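Long-range contacts in pyruvate formate-lyase 2 (Archaeoglobus fulgidus, PDB 2F3O), which is of unresolved function but belongs to the glycyl radical enzymes and probably acts as a lyase, like others of its pyruvate formate-lyase-type family: residues P16-V21 and L69-G74; V21-L26 and G74-P79; T692-S697 and Q724-K729. One frame throughout, in Å; residues are numbered along the deposited sequence.

Contact 1: residues P16-V21 and L69-G74; sequences PARLSV and LPNPPG
Arg18 and Gly74 face each other as a parallel beta bridge, with their CA atoms 4.5 Å apart, in a small two-stranded parallel sheet made by strands 18-19 and 74-75. The amide Arg18 N donates to Pro73 O over 3.0 Å, and Ala17 CA makes a CA-H...O contact with the same oxygen. Beside this bond the small methyl of Ala17 packs on the Pro73 ring, CB to CB at 3.8 Å.

Arg18 makes the largest contribution of any residue. Its CG sits between the backbone N and the carbonyl carbon (chi1 72°), and the chain then runs extended to NE, which lays the guanidinium along the bend at Pro70 and Asn71. Both backbone oxygens there meet the group at its edge, in its plane. NE reaches Asn71 O at 2.9 Å, and NH2 reaches Pro70 O at 2.7 Å with a fairly straight N-H...O angle of 162°, although the donor stands above that carbonyl's plane. A long flat donor suits this task, since one side chain can take up two successive carbonyls. NH2 also forms a salt bridge with Glu22, which balances the charge and probably helps to fix the orientation of the guanidinium. Leu19 points away from 69-74, and its side chain touches Leu111 of helix 105-119.

Ser20, whose hydroxyl is bonded to Glu22 OE1, places its OG 3.6 Å from Leu69 CB.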
ATOM      1  N   PRO A  16     -51.649  -0.968  22.346  1.00 68.10           N
ATOM      2  CA  PRO A  16     -50.850   0.281  22.336  1.00 66.80           C
ATOM      3  C   PRO A  16     -49.352   0.115  22.667  1.00 65.25           C
ATOM      4  O   PRO A  16     -48.974  -0.775  23.433  1.00 65.14           O
ATOM      5  CB  PRO A  16     -51.546   1.155  23.396  1.00 66.72           C
ATOM      6  CG  PRO A  16     -52.337   0.200  24.226  1.00 67.15           C
ATOM      7  CD  PRO A  16     -52.803  -0.840  23.257  1.00 67.86           C
ATOM      8  N   ALA A  17     -48.517   0.965  22.073  1.00 63.40           N
ATOM      9  CA  ALA A  17     -47.067   0.829  22.187  1.00 61.29           C
ATOM     10  C   ALA A  17     -46.520   1.531  23.413  1.00 60.05           C
ATOM     11  O   ALA A  17     -47.098   2.497  23.904  1.00 59.95           O
ATOM     12  CB  ALA A  17     -46.384   1.338  20.941  1.00 61.07           C
ATOM     13  N   ARG A  18     -45.394   1.038  23.910  1.00 58.48           N
ATOM     14  CA  ARG A  18     -44.756   1.641  25.074  1.00 56.76           C
ATOM     15  C   ARG A  18     -43.342   2.197  24.788  1.00 56.00           C
ATOM     16  O   ARG A  18     -42.696   1.844  23.802  1.00 55.80           O
ATOM     17  CB  ARG A  18     -44.715   0.627  26.218  1.00 56.43           C
ATOM     18  CG  ARG A  18     -43.727  -0.496  26.015  1.00 55.30           C
ATOM     19  CD  ARG A  18     -43.847  -1.515  27.115  1.00 53.46           C
ATOM     20  NE  ARG A  18     -42.686  -2.393  27.233  1.00 50.76           N
ATOM     21  CZ  ARG A  18     -41.689  -2.179  28.082  1.00 49.98           C
ATOM     22  NH1 ARG A  18     -41.695  -1.114  28.860  1.00 49.51           N
ATOM     23  NH2 ARG A  18     -40.682  -3.021  28.158  1.00 50.75           N
ATOM     24  N   LEU A  19     -42.869   3.093  25.644  1.00 54.76           N
ATOM     25  CA  LEU A  19     -41.468   3.444  25.627  1.00 53.46           C
ATOM     26  C   LEU A  19     -40.694   2.415  26.465  1.00 52.89           C
ATOM     27  O   LEU A  19     -40.804   2.390  27.688  1.00 52.23           O
ATOM     28  CB  LEU A  19     -41.271   4.838  26.180  1.00 53.13           C
ATOM     29  CG  LEU A  19     -39.824   5.254  26.020  1.00 53.16           C
ATOM     30  CD1 LEU A  19     -39.520   5.445  24.539  1.00 53.38           C
ATOM     31  CD2 LEU A  19     -39.544   6.511  26.801  1.00 52.99           C
ATOM     32  N   SER A  20     -39.936   1.555  25.788  1.00 52.63           N
ATOM     33  CA  SER A  20     -39.174   0.485  26.444  1.00 52.61           C
ATOM     34  C   SER A  20     -37.822   0.966  26.975  1.00 52.60           C
ATOM     35  O   SER A  20     -37.214   1.875  26.428  1.00 52.98           O
ATOM     36  CB  SER A  20     -38.983  -0.697  25.503  1.00 52.31           C
ATOM     37  OG  SER A  20     -38.032  -1.590  26.023  1.00 52.46           O
ATOM     38  N   VAL A  21     -37.338   0.356  28.040  1.00 52.36           N
ATOM     39  CA  VAL A  21     -36.276   0.986  28.780  1.00 52.47           C
ATOM     40  C   VAL A  21     -35.177  -0.001  29.184  1.00 53.06           C
ATOM     41  O   VAL A  21     -34.041   0.383  29.439  1.00 52.89           O
ATOM     42  CB  VAL A  21     -36.906   1.746  29.964  1.00 52.43           C
ATOM     43  CG1 VAL A  21     -36.209   1.493  31.272  1.00 51.75           C
ATOM     44  CG2 VAL A  21     -36.990   3.210  29.649  1.00 52.41           C
ATOM     45  N   LEU A  69     -38.215  -6.199  22.324  1.00 54.62           N
ATOM     46  CA  LEU A  69     -38.122  -5.558  23.622  1.00 54.54           C
ATOM     47  C   LEU A  69     -39.071  -6.365  24.509  1.00 55.14           C
ATOM     48  O   LEU A  69     -39.961  -7.043  23.967  1.00 55.38           O
ATOM     49  CB  LEU A  69     -38.564  -4.108  23.509  1.00 54.10           C
ATOM     50  CG  LEU A  69     -39.851  -3.916  22.721  1.00 53.73           C
ATOM     51  CD1 LEU A  69     -40.925  -3.333  23.602  1.00 53.36           C
ATOM     52  CD2 LEU A  69     -39.624  -3.069  21.505  1.00 53.40           C
ATOM     53  N   PRO A  70     -38.876  -6.343  25.858  1.00 55.35           N
ATOM     54  CA  PRO A  70     -39.828  -7.030  26.735  1.00 55.14           C
ATOM     55  C   PRO A  70     -41.149  -6.316  26.649  1.00 55.18           C
ATOM     56  O   PRO A  70     -41.164  -5.104  26.514  1.00 54.81           O
ATOM     57  CB  PRO A  70     -39.253  -6.821  28.134  1.00 55.21           C
ATOM     58  CG  PRO A  70     -37.866  -6.388  27.952  1.00 55.17           C
ATOM     59  CD  PRO A  70     -37.790  -5.710  26.629  1.00 55.42           C
ATOM     60  N   ASN A  71     -42.231  -7.078  26.726  1.00 55.66           N
ATOM     61  CA  ASN A  71     -43.597  -6.583  26.516  1.00 56.27           C
ATOM     62  C   ASN A  71     -43.797  -5.619  25.325  1.00 56.01           C
ATOM     63  O   ASN A  71     -43.807  -4.389  25.495  1.00 55.88           O
ATOM     64  CB  ASN A  71     -44.180  -6.008  27.811  1.00 56.68           C
ATOM     65  CG  ASN A  71     -45.669  -5.714  27.691  1.00 58.72           C
ATOM     66  OD1 ASN A  71     -46.123  -4.607  28.012  1.00 61.09           O
ATOM     67  ND2 ASN A  71     -46.437  -6.696  27.196  1.00 59.32           N
ATOM     68  N   PRO A  72     -43.968  -6.192  24.121  1.00 55.65           N
ATOM     69  CA  PRO A  72     -43.992  -5.603  22.780  1.00 55.50           C
ATOM     70  C   PRO A  72     -45.138  -4.601  22.507  1.00 55.25           C
ATOM     71  O   PRO A  72     -45.905  -4.306  23.409  1.00 55.60           O
ATOM     72  CB  PRO A  72     -44.011  -6.833  21.871  1.00 55.59           C
ATOM     73  CG  PRO A  72     -43.539  -7.948  22.731  1.00 56.06           C
ATOM     74  CD  PRO A  72     -44.147  -7.644  24.044  1.00 55.80           C
ATOM     75  N   PRO A  73     -45.371  -4.211  21.243  1.00 54.78           N
ATOM     76  CA  PRO A  73     -45.146  -2.901  20.684  1.00 53.93           C
ATOM     77  C   PRO A  73     -44.396  -1.933  21.575  1.00 53.00           C
ATOM     78  O   PRO A  73     -44.857  -1.583  22.661  1.00 52.86           O
ATOM     79  CB  PRO A  73     -46.568  -2.435  20.352  1.00 53.94           C
ATOM     80  CG  PRO A  73     -47.274  -3.743  19.946  1.00 54.86           C
ATOM     81  CD  PRO A  73     -46.330  -4.909  20.372  1.00 55.33           C
ATOM     82  N   GLY A  74     -43.232  -1.504  21.092  1.00 52.15           N
ATOM     83  CA  GLY A  74     -42.456  -0.489  21.784  1.00 51.04           C
ATOM     84  C   GLY A  74     -41.304   0.171  21.048  1.00 50.33           C
ATOM     85  O   GLY A  74     -41.000  -0.162  19.897  1.00 50.32           O
TER

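Contact 2: residues V21-L26 and G74-P79; sequences VERCRL and GAIIFP
Arg23 swings CG anti to its own amide nitrogen (chi1 -175°), then bends at chi2 (-91°), and this bend carries its guanidinium across to Phe78 and the carbonyl of Ile77. Phe78 CE2 stands over the centre of one guanidinium face, 3.4 Å from CZ. The two flat groups are inclined by 39°, so this is an oblique approach and not a parallel stack. NH1 donates to Ile77 O at 3.0 Å; the nitrogen lies in the plane of that carbonyl, on a lone pair, although the oxygen itself is tilted from the guanidinium plane. Pro79 CD comes to the guanidinium edge. Nearer the backbone, the aliphatic part of Arg23 crosses Ile76 at about a right angle, with CD 3.8 Å from Ile76 CG2. Arginine suits this buried place because its hydrocarbon stem can pack while every nitrogen finds a mate: NE bonds to Gln266 O, NH2 makes a salt bridge with Glu80, and Tyr27 adds a cation-pi contact.

The contact sets the first turn of helix 22-34, with Val21 at the N-cap position, against the chain that leaves strand 74-75. Helix 22-34 follows strand 18-19, the partner of strand 74-75 in the small parallel sheet, and helix 105-119 adjoins both, its Leu111 touching Val21 and its Trp119 touching Pro79.

Cys24 faces the middle of this chain. Its CB meets Ile77 CB at 3.8 Å, and its SG, also anti to the backbone nitrogen, touches both Ile77 CG2 and Pro79 CD, each 3.8 Å away. A small, weakly polar side chain suits a helix this close to a strand-like chain. Val21 and Ile77 lie side by side and point the same way, Val21 CG2 touching Ile77 CD1 at 3.8 Å.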
ATOM      1  N   VAL A  21     -37.338   0.356  28.040  1.00 52.36           N
ATOM      2  CA  VAL A  21     -36.276   0.986  28.780  1.00 52.47           C
ATOM      3  C   VAL A  21     -35.177  -0.001  29.184  1.00 53.06           C
ATOM      4  O   VAL A  21     -34.041   0.383  29.439  1.00 52.89           O
ATOM      5  CB  VAL A  21     -36.906   1.746  29.964  1.00 52.43           C
ATOM      6  CG1 VAL A  21     -36.209   1.493  31.272  1.00 51.75           C
ATOM      7  CG2 VAL A  21     -36.990   3.210  29.649  1.00 52.41           C
ATOM      8  N   GLU A  22     -35.516  -1.286  29.166  1.00 53.69           N
ATOM      9  CA  GLU A  22     -34.638  -2.355  29.666  1.00 54.24           C
ATOM     10  C   GLU A  22     -33.310  -2.493  28.908  1.00 54.01           C
ATOM     11  O   GLU A  22     -32.268  -2.737  29.524  1.00 54.25           O
ATOM     12  CB  GLU A  22     -35.378  -3.702  29.703  1.00 54.40           C
ATOM     13  CG  GLU A  22     -36.636  -3.735  30.583  1.00 56.30           C
ATOM     14  CD  GLU A  22     -37.899  -3.255  29.854  1.00 58.83           C
ATOM     15  OE1 GLU A  22     -37.804  -2.928  28.648  1.00 60.15           O
ATOM     16  OE2 GLU A  22     -38.985  -3.202  30.479  1.00 58.98           O
ATOM     17  N   ARG A  23     -33.346  -2.337  27.586  1.00 53.74           N
ATOM     18  CA  ARG A  23     -32.113  -2.293  26.809  1.00 53.06           C
ATOM     19  C   ARG A  23     -31.317  -1.052  27.205  1.00 53.18           C
ATOM     20  O   ARG A  23     -30.133  -1.138  27.495  1.00 53.15           O
ATOM     21  CB  ARG A  23     -32.394  -2.307  25.300  1.00 52.75           C
ATOM     22  CG  ARG A  23     -31.135  -2.373  24.426  1.00 50.61           C
ATOM     23  CD  ARG A  23     -30.638  -0.994  24.061  1.00 47.39           C
ATOM     24  NE  ARG A  23     -29.314  -1.007  23.480  1.00 46.10           N
ATOM     25  CZ  ARG A  23     -28.554   0.070  23.324  1.00 46.43           C
ATOM     26  NH1 ARG A  23     -28.972   1.272  23.702  1.00 46.66           N
ATOM     27  NH2 ARG A  23     -27.373  -0.049  22.757  1.00 47.30           N
ATOM     28  N   CYS A  24     -31.986   0.091  27.225  1.00 53.29           N
ATOM     29  CA  CYS A  24     -31.341   1.347  27.533  1.00 53.27           C
ATOM     30  C   CYS A  24     -30.602   1.329  28.868  1.00 53.31           C
ATOM     31  O   CYS A  24     -29.467   1.787  28.963  1.00 53.46           O
ATOM     32  CB  CYS A  24     -32.384   2.450  27.538  1.00 53.18           C
ATOM     33  SG  CYS A  24     -31.679   4.045  27.828  1.00 54.16           S
ATOM     34  N   ARG A  25     -31.251   0.756  29.877  1.00 53.54           N
ATOM     35  CA  ARG A  25     -30.724   0.655  31.241  1.00 53.42           C
ATOM     36  C   ARG A  25     -29.526  -0.258  31.352  1.00 52.93           C
ATOM     37  O   ARG A  25     -28.488   0.150  31.882  1.00 53.31           O
ATOM     38  CB  ARG A  25     -31.784   0.098  32.191  1.00 53.79           C
ATOM     39  CG  ARG A  25     -32.824   1.080  32.622  1.00 54.66           C
ATOM     40  CD  ARG A  25     -33.581   0.525  33.792  1.00 57.11           C
ATOM     41  NE  ARG A  25     -32.906   0.870  35.033  1.00 59.21           N
ATOM     42  CZ  ARG A  25     -33.415   0.650  36.237  1.00 59.80           C
ATOM     43  NH1 ARG A  25     -34.604   0.074  36.356  1.00 60.17           N
ATOM     44  NH2 ARG A  25     -32.731   1.001  37.318  1.00 59.87           N
ATOM     45  N   LEU A  26     -29.687  -1.497  30.882  1.00 51.93           N
ATOM     46  CA  LEU A  26     -28.643  -2.512  30.996  1.00 51.16           C
ATOM     47  C   LEU A  26     -27.391  -2.160  30.189  1.00 50.64           C
ATOM     48  O   LEU A  26     -26.277  -2.517  30.584  1.00 50.56           O
ATOM     49  CB  LEU A  26     -29.176  -3.869  30.567  1.00 51.14           C
ATOM     50  CG  LEU A  26     -30.131  -4.546  31.542  1.00 51.26           C
ATOM     51  CD1 LEU A  26     -30.915  -5.632  30.824  1.00 51.38           C
ATOM     52  CD2 LEU A  26     -29.371  -5.106  32.737  1.00 51.52           C
ATOM     53  N   GLY A  74     -43.232  -1.504  21.092  1.00 52.15           N
ATOM     54  CA  GLY A  74     -42.456  -0.489  21.784  1.00 51.04           C
ATOM     55  C   GLY A  74     -41.304   0.171  21.048  1.00 50.33           C
ATOM     56  O   GLY A  74     -41.000  -0.162  19.897  1.00 50.32           O
ATOM     57  N   ALA A  75     -40.668   1.122  21.733  1.00 49.32           N
ATOM     58  CA  ALA A  75     -39.484   1.810  21.224  1.00 48.19           C
ATOM     59  C   ALA A  75     -38.244   1.437  22.032  1.00 47.54           C
ATOM     60  O   ALA A  75     -38.278   1.475  23.257  1.00 47.59           O
ATOM     61  CB  ALA A  75     -39.695   3.303  21.269  1.00 47.93           C
ATOM     62  N   ILE A  76     -37.155   1.078  21.352  1.00 46.44           N
ATOM     63  CA  ILE A  76     -35.879   0.854  22.031  1.00 45.53           C
ATOM     64  C   ILE A  76     -35.095   2.174  22.087  1.00 45.57           C
ATOM     65  O   ILE A  76     -35.069   2.919  21.117  1.00 45.67           O
ATOM     66  CB  ILE A  76     -35.058  -0.245  21.349  1.00 45.06           C
ATOM     67  CG1 ILE A  76     -35.913  -1.493  21.136  1.00 44.19           C
ATOM     68  CG2 ILE A  76     -33.884  -0.618  22.191  1.00 44.40           C
ATOM     69  CD1 ILE A  76     -35.224  -2.597  20.350  1.00 41.41           C
ATOM     70  N   ILE A  77     -34.497   2.489  23.235  1.00 45.61           N
ATOM     71  CA  ILE A  77     -33.791   3.761  23.399  1.00 45.51           C
ATOM     72  C   ILE A  77     -32.275   3.582  23.208  1.00 45.59           C
ATOM     73  O   ILE A  77     -31.671   2.680  23.803  1.00 45.59           O
ATOM     74  CB  ILE A  77     -34.066   4.374  24.790  1.00 45.50           C
ATOM     75  CG1 ILE A  77     -35.557   4.465  25.065  1.00 44.96           C
ATOM     76  CG2 ILE A  77     -33.451   5.757  24.927  1.00 45.34           C
ATOM     77  CD1 ILE A  77     -35.847   4.986  26.447  1.00 44.95           C
ATOM     78  N   PHE A  78     -31.669   4.431  22.372  1.00 45.28           N
ATOM     79  CA  PHE A  78     -30.228   4.402  22.141  1.00 44.98           C
ATOM     80  C   PHE A  78     -29.643   5.740  22.554  1.00 45.57           C
ATOM     81  O   PHE A  78     -29.492   6.618  21.721  1.00 45.87           O
ATOM     82  CB  PHE A  78     -29.906   4.086  20.668  1.00 44.33           C
ATOM     83  CG  PHE A  78     -30.229   2.669  20.277  1.00 43.31           C
ATOM     84  CD1 PHE A  78     -31.507   2.315  19.876  1.00 42.29           C
ATOM     85  CD2 PHE A  78     -29.262   1.677  20.352  1.00 42.08           C
ATOM     86  CE1 PHE A  78     -31.807   1.000  19.560  1.00 43.20           C
ATOM     87  CE2 PHE A  78     -29.553   0.356  20.036  1.00 41.20           C
ATOM     88  CZ  PHE A  78     -30.819   0.014  19.642  1.00 42.60           C
ATOM     89  N   PRO A  79     -29.313   5.907  23.854  1.00 46.16           N
ATOM     90  CA  PRO A  79     -28.825   7.201  24.342  1.00 46.30           C
ATOM     91  C   PRO A  79     -27.430   7.552  23.827  1.00 46.39           C
ATOM     92  O   PRO A  79     -27.031   8.712  23.883  1.00 46.35           O
ATOM     93  CB  PRO A  79     -28.790   7.009  25.865  1.00 46.39           C
ATOM     94  CG  PRO A  79     -28.599   5.548  26.053  1.00 46.07           C
ATOM     95  CD  PRO A  79     -29.375   4.905  24.941  1.00 46.21           C
TER

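Contact 3: residues T692-S697 and Q724-K729; sequences TINLSS and QFNILK
The carboxamides of Asn694 and Asn726 lie side by side, pointing the same way, with their planes turned 54° apart. Asn726 ND2 reaches Asn694 OD1 (3.1 Å) from above the carbonyl plane of Asn694, 47° out of it and not along a lone pair. The other end of the Asn726 amide, OD1, is taken by the backbone N of Arg749. Gln724 works similarly: its extended chain sends NE2 to Thr692 OG1 at 3.0 Å, while OE1 accepts from Arg749 NE. Amide side chains suit Gln724 and Asn726, since each donates to strand 692-696 and accepts from Arg749. A leucine in place of Asn694 would probably leave Asn726 ND2 without one of its acceptors and its amide less firmly oriented.

The opposite face is apolar. Ile693 and Phe725 run alongside each other, and the ring, met obliquely, touches Ile693 through CB and CG2, with CD2 lying 3.7 Å from Ile693 CB. Farther on, Leu695 CB touches Ile727 CD1 at 3.9 Å. Helices 670-677 and 704-717 pack over these residues, through Val670 and Leu711 among others.

Between the faces runs a regular parallel ladder. Ile693 N and Leu695 N donate to Gln724 O and Asn726 O, the second bond measuring 2.8 Å, while Ile693 O and Leu695 O accept in turn from Asn726 N and Leu728 N. Neighbouring parallel strands joined through helix 704-717 make a beta-alpha-beta crossover, here at the margin of a five-stranded mixed sheet, consistent with the beta/alpha barrel of glycyl radical enzymes.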
ATOM      1  N   THR A 692     -44.226   6.753  -5.871  1.00 55.18           N
ATOM      2  CA  THR A 692     -45.493   6.273  -5.313  1.00 56.41           C
ATOM      3  C   THR A 692     -46.670   6.633  -6.194  1.00 57.41           C
ATOM      4  O   THR A 692     -46.875   7.807  -6.500  1.00 57.76           O
ATOM      5  CB  THR A 692     -45.767   6.925  -3.988  1.00 56.19           C
ATOM      6  OG1 THR A 692     -44.554   6.978  -3.242  1.00 56.48           O
ATOM      7  CG2 THR A 692     -46.824   6.154  -3.230  1.00 56.10           C
ATOM      8  N   ILE A 693     -47.458   5.639  -6.584  1.00 58.61           N
ATOM      9  CA  ILE A 693     -48.641   5.881  -7.413  1.00 59.84           C
ATOM     10  C   ILE A 693     -49.944   5.628  -6.643  1.00 60.48           C
ATOM     11  O   ILE A 693     -50.240   4.501  -6.259  1.00 60.56           O
ATOM     12  CB  ILE A 693     -48.568   5.060  -8.725  1.00 60.01           C
ATOM     13  CG1 ILE A 693     -47.509   5.659  -9.644  1.00 59.57           C
ATOM     14  CG2 ILE A 693     -49.907   5.040  -9.449  1.00 60.49           C
ATOM     15  CD1 ILE A 693     -47.677   7.149  -9.813  1.00 57.97           C
ATOM     16  N   ASN A 694     -50.699   6.690  -6.387  1.00 61.71           N
ATOM     17  CA  ASN A 694     -51.936   6.576  -5.611  1.00 63.13           C
ATOM     18  C   ASN A 694     -53.178   6.538  -6.490  1.00 64.18           C
ATOM     19  O   ASN A 694     -53.452   7.471  -7.244  1.00 64.13           O
ATOM     20  CB  ASN A 694     -52.060   7.714  -4.599  1.00 63.02           C
ATOM     21  CG  ASN A 694     -51.073   7.597  -3.476  1.00 62.88           C
ATOM     22  OD1 ASN A 694     -50.224   6.713  -3.477  1.00 63.00           O
ATOM     23  ND2 ASN A 694     -51.175   8.490  -2.505  1.00 62.69           N
ATOM     24  N   LEU A 695     -53.928   5.450  -6.374  1.00 65.49           N
ATOM     25  CA  LEU A 695     -55.083   5.211  -7.221  1.00 66.82           C
ATOM     26  C   LEU A 695     -56.355   5.071  -6.389  1.00 68.37           C
ATOM     27  O   LEU A 695     -56.347   4.433  -5.330  1.00 68.80           O
ATOM     28  CB  LEU A 695     -54.870   3.946  -8.055  1.00 66.21           C
ATOM     29  CG  LEU A 695     -53.958   4.068  -9.271  1.00 64.93           C
ATOM     30  CD1 LEU A 695     -53.646   2.700  -9.823  1.00 63.59           C
ATOM     31  CD2 LEU A 695     -54.607   4.935 -10.332  1.00 64.70           C
ATOM     32  N   SER A 696     -57.435   5.683  -6.877  1.00 70.00           N
ATOM     33  CA  SER A 696     -58.791   5.500  -6.343  1.00 71.28           C
ATOM     34  C   SER A 696     -59.238   4.072  -6.638  1.00 72.02           C
ATOM     35  O   SER A 696     -58.916   3.536  -7.697  1.00 72.12           O
ATOM     36  CB  SER A 696     -59.732   6.518  -7.012  1.00 71.28           C
ATOM     37  OG  SER A 696     -61.103   6.246  -6.779  1.00 72.14           O
ATOM     38  N   SER A 697     -59.962   3.453  -5.707  1.00 73.08           N
ATOM     39  CA  SER A 697     -60.417   2.064  -5.894  1.00 74.45           C
ATOM     40  C   SER A 697     -61.528   1.907  -6.939  1.00 74.96           C
ATOM     41  O   SER A 697     -61.715   0.824  -7.507  1.00 74.97           O
ATOM     42  CB  SER A 697     -60.845   1.420  -4.559  1.00 74.75           C
ATOM     43  OG  SER A 697     -61.940   2.093  -3.956  1.00 75.65           O
ATOM     44  N   GLN A 724     -44.339   1.906  -6.363  1.00 50.32           N
ATOM     45  CA  GLN A 724     -45.210   1.324  -5.356  1.00 50.58           C
ATOM     46  C   GLN A 724     -46.606   1.909  -5.465  1.00 51.25           C
ATOM     47  O   GLN A 724     -46.793   3.070  -5.847  1.00 51.06           O
ATOM     48  CB  GLN A 724     -44.652   1.542  -3.955  1.00 50.34           C
ATOM     49  CG  GLN A 724     -44.516   2.988  -3.592  1.00 49.39           C
ATOM     50  CD  GLN A 724     -44.077   3.177  -2.184  1.00 49.36           C
ATOM     51  OE1 GLN A 724     -43.587   2.250  -1.536  1.00 49.00           O
ATOM     52  NE2 GLN A 724     -44.247   4.389  -1.682  1.00 50.14           N
ATOM     53  N   PHE A 725     -47.593   1.094  -5.115  1.00 52.12           N
ATOM     54  CA  PHE A 725     -48.979   1.468  -5.315  1.00 52.60           C
ATOM     55  C   PHE A 725     -49.818   1.588  -4.062  1.00 53.00           C
ATOM     56  O   PHE A 725     -49.634   0.870  -3.087  1.00 52.93           O
ATOM     57  CB  PHE A 725     -49.641   0.443  -6.199  1.00 52.71           C
ATOM     58  CG  PHE A 725     -49.131   0.429  -7.606  1.00 53.42           C
ATOM     59  CD1 PHE A 725     -48.368  -0.640  -8.069  1.00 52.90           C
ATOM     60  CD2 PHE A 725     -49.437   1.476  -8.477  1.00 53.00           C
ATOM     61  CE1 PHE A 725     -47.914  -0.668  -9.374  1.00 53.27           C
ATOM     62  CE2 PHE A 725     -48.981   1.465  -9.781  1.00 53.22           C
ATOM     63  CZ  PHE A 725     -48.221   0.388 -10.237  1.00 53.73           C
ATOM     64  N   ASN A 726     -50.776   2.497  -4.123  1.00 53.97           N
ATOM     65  CA  ASN A 726     -51.801   2.627  -3.104  1.00 54.63           C
ATOM     66  C   ASN A 726     -53.186   2.518  -3.709  1.00 55.38           C
ATOM     67  O   ASN A 726     -53.504   3.209  -4.678  1.00 55.23           O
ATOM     68  CB  ASN A 726     -51.685   3.975  -2.411  1.00 54.30           C
ATOM     69  CG  ASN A 726     -50.846   3.909  -1.175  1.00 53.53           C
ATOM     70  OD1 ASN A 726     -50.767   2.867  -0.514  1.00 51.83           O
ATOM     71  ND2 ASN A 726     -50.209   5.022  -0.844  1.00 52.59           N
ATOM     72  N   ILE A 727     -54.005   1.646  -3.134  1.00 56.51           N
ATOM     73  CA  ILE A 727     -55.416   1.586  -3.493  1.00 57.52           C
ATOM     74  C   ILE A 727     -56.205   2.133  -2.308  1.00 58.86           C
ATOM     75  O   ILE A 727     -56.287   1.522  -1.245  1.00 59.18           O
ATOM     76  CB  ILE A 727     -55.860   0.169  -3.867  1.00 56.99           C
ATOM     77  CG1 ILE A 727     -54.972  -0.399  -4.978  1.00 56.39           C
ATOM     78  CG2 ILE A 727     -57.282   0.173  -4.313  1.00 56.71           C
ATOM     79  CD1 ILE A 727     -54.865   0.455  -6.207  1.00 55.40           C
ATOM     80  N   LEU A 728     -56.741   3.328  -2.484  1.00 60.34           N
ATOM     81  CA  LEU A 728     -57.317   4.058  -1.381  1.00 62.00           C
ATOM     82  C   LEU A 728     -58.756   4.489  -1.652  1.00 63.37           C
ATOM     83  O   LEU A 728     -59.085   4.982  -2.747  1.00 63.94           O
ATOM     84  CB  LEU A 728     -56.474   5.294  -1.107  1.00 62.02           C
ATOM     85  CG  LEU A 728     -54.996   5.019  -0.856  1.00 62.34           C
ATOM     86  CD1 LEU A 728     -54.204   6.321  -0.808  1.00 62.13           C
ATOM     87  CD2 LEU A 728     -54.840   4.187   0.417  1.00 62.46           C
ATOM     88  N   LYS A 729     -59.602   4.309  -0.637  1.00 64.46           N
ATOM     89  CA  LYS A 729     -60.991   4.746  -0.663  1.00 65.15           C
ATOM     90  C   LYS A 729     -61.042   5.987   0.198  1.00 65.79           C
ATOM     91  O   LYS A 729     -60.844   5.912   1.404  1.00 65.77           O
ATOM     92  CB  LYS A 729     -61.890   3.638  -0.110  1.00 65.23           C
ATOM     93  CG  LYS A 729     -61.434   2.256  -0.572  1.00 65.38           C
ATOM     94  CD  LYS A 729     -62.437   1.155  -0.329  1.00 65.90           C
ATOM     95  CE  LYS A 729     -62.017  -0.099  -1.101  1.00 67.07           C
ATOM     96  NZ  LYS A 729     -62.799  -1.313  -0.721  1.00 67.24           N
TER

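Contacts 1 and 2 form one continuous unit, with centres about 10 Å apart and Val21 and Gly74 in common. Ala75 ties them together: Arg18 O and Ala75 N, like Ser20 N and Ala75 O, are 3.0 Å apart and probably hydrogen-bonded, so the little sheet passes directly into the helix packing. Contact 3 stands apart, its centre about 32 Å from that of contact 1 and 36 Å from contact 2's. It belongs to the region that holds Gly752, the predicted radical site, and is bonded through Asn726 and Gln724 to Arg749, three residues before that glycine. The side chains of Gln724 and Phe78 lie about 11 Å and 13 Å from bound glycerol, not necessarily the same molecule.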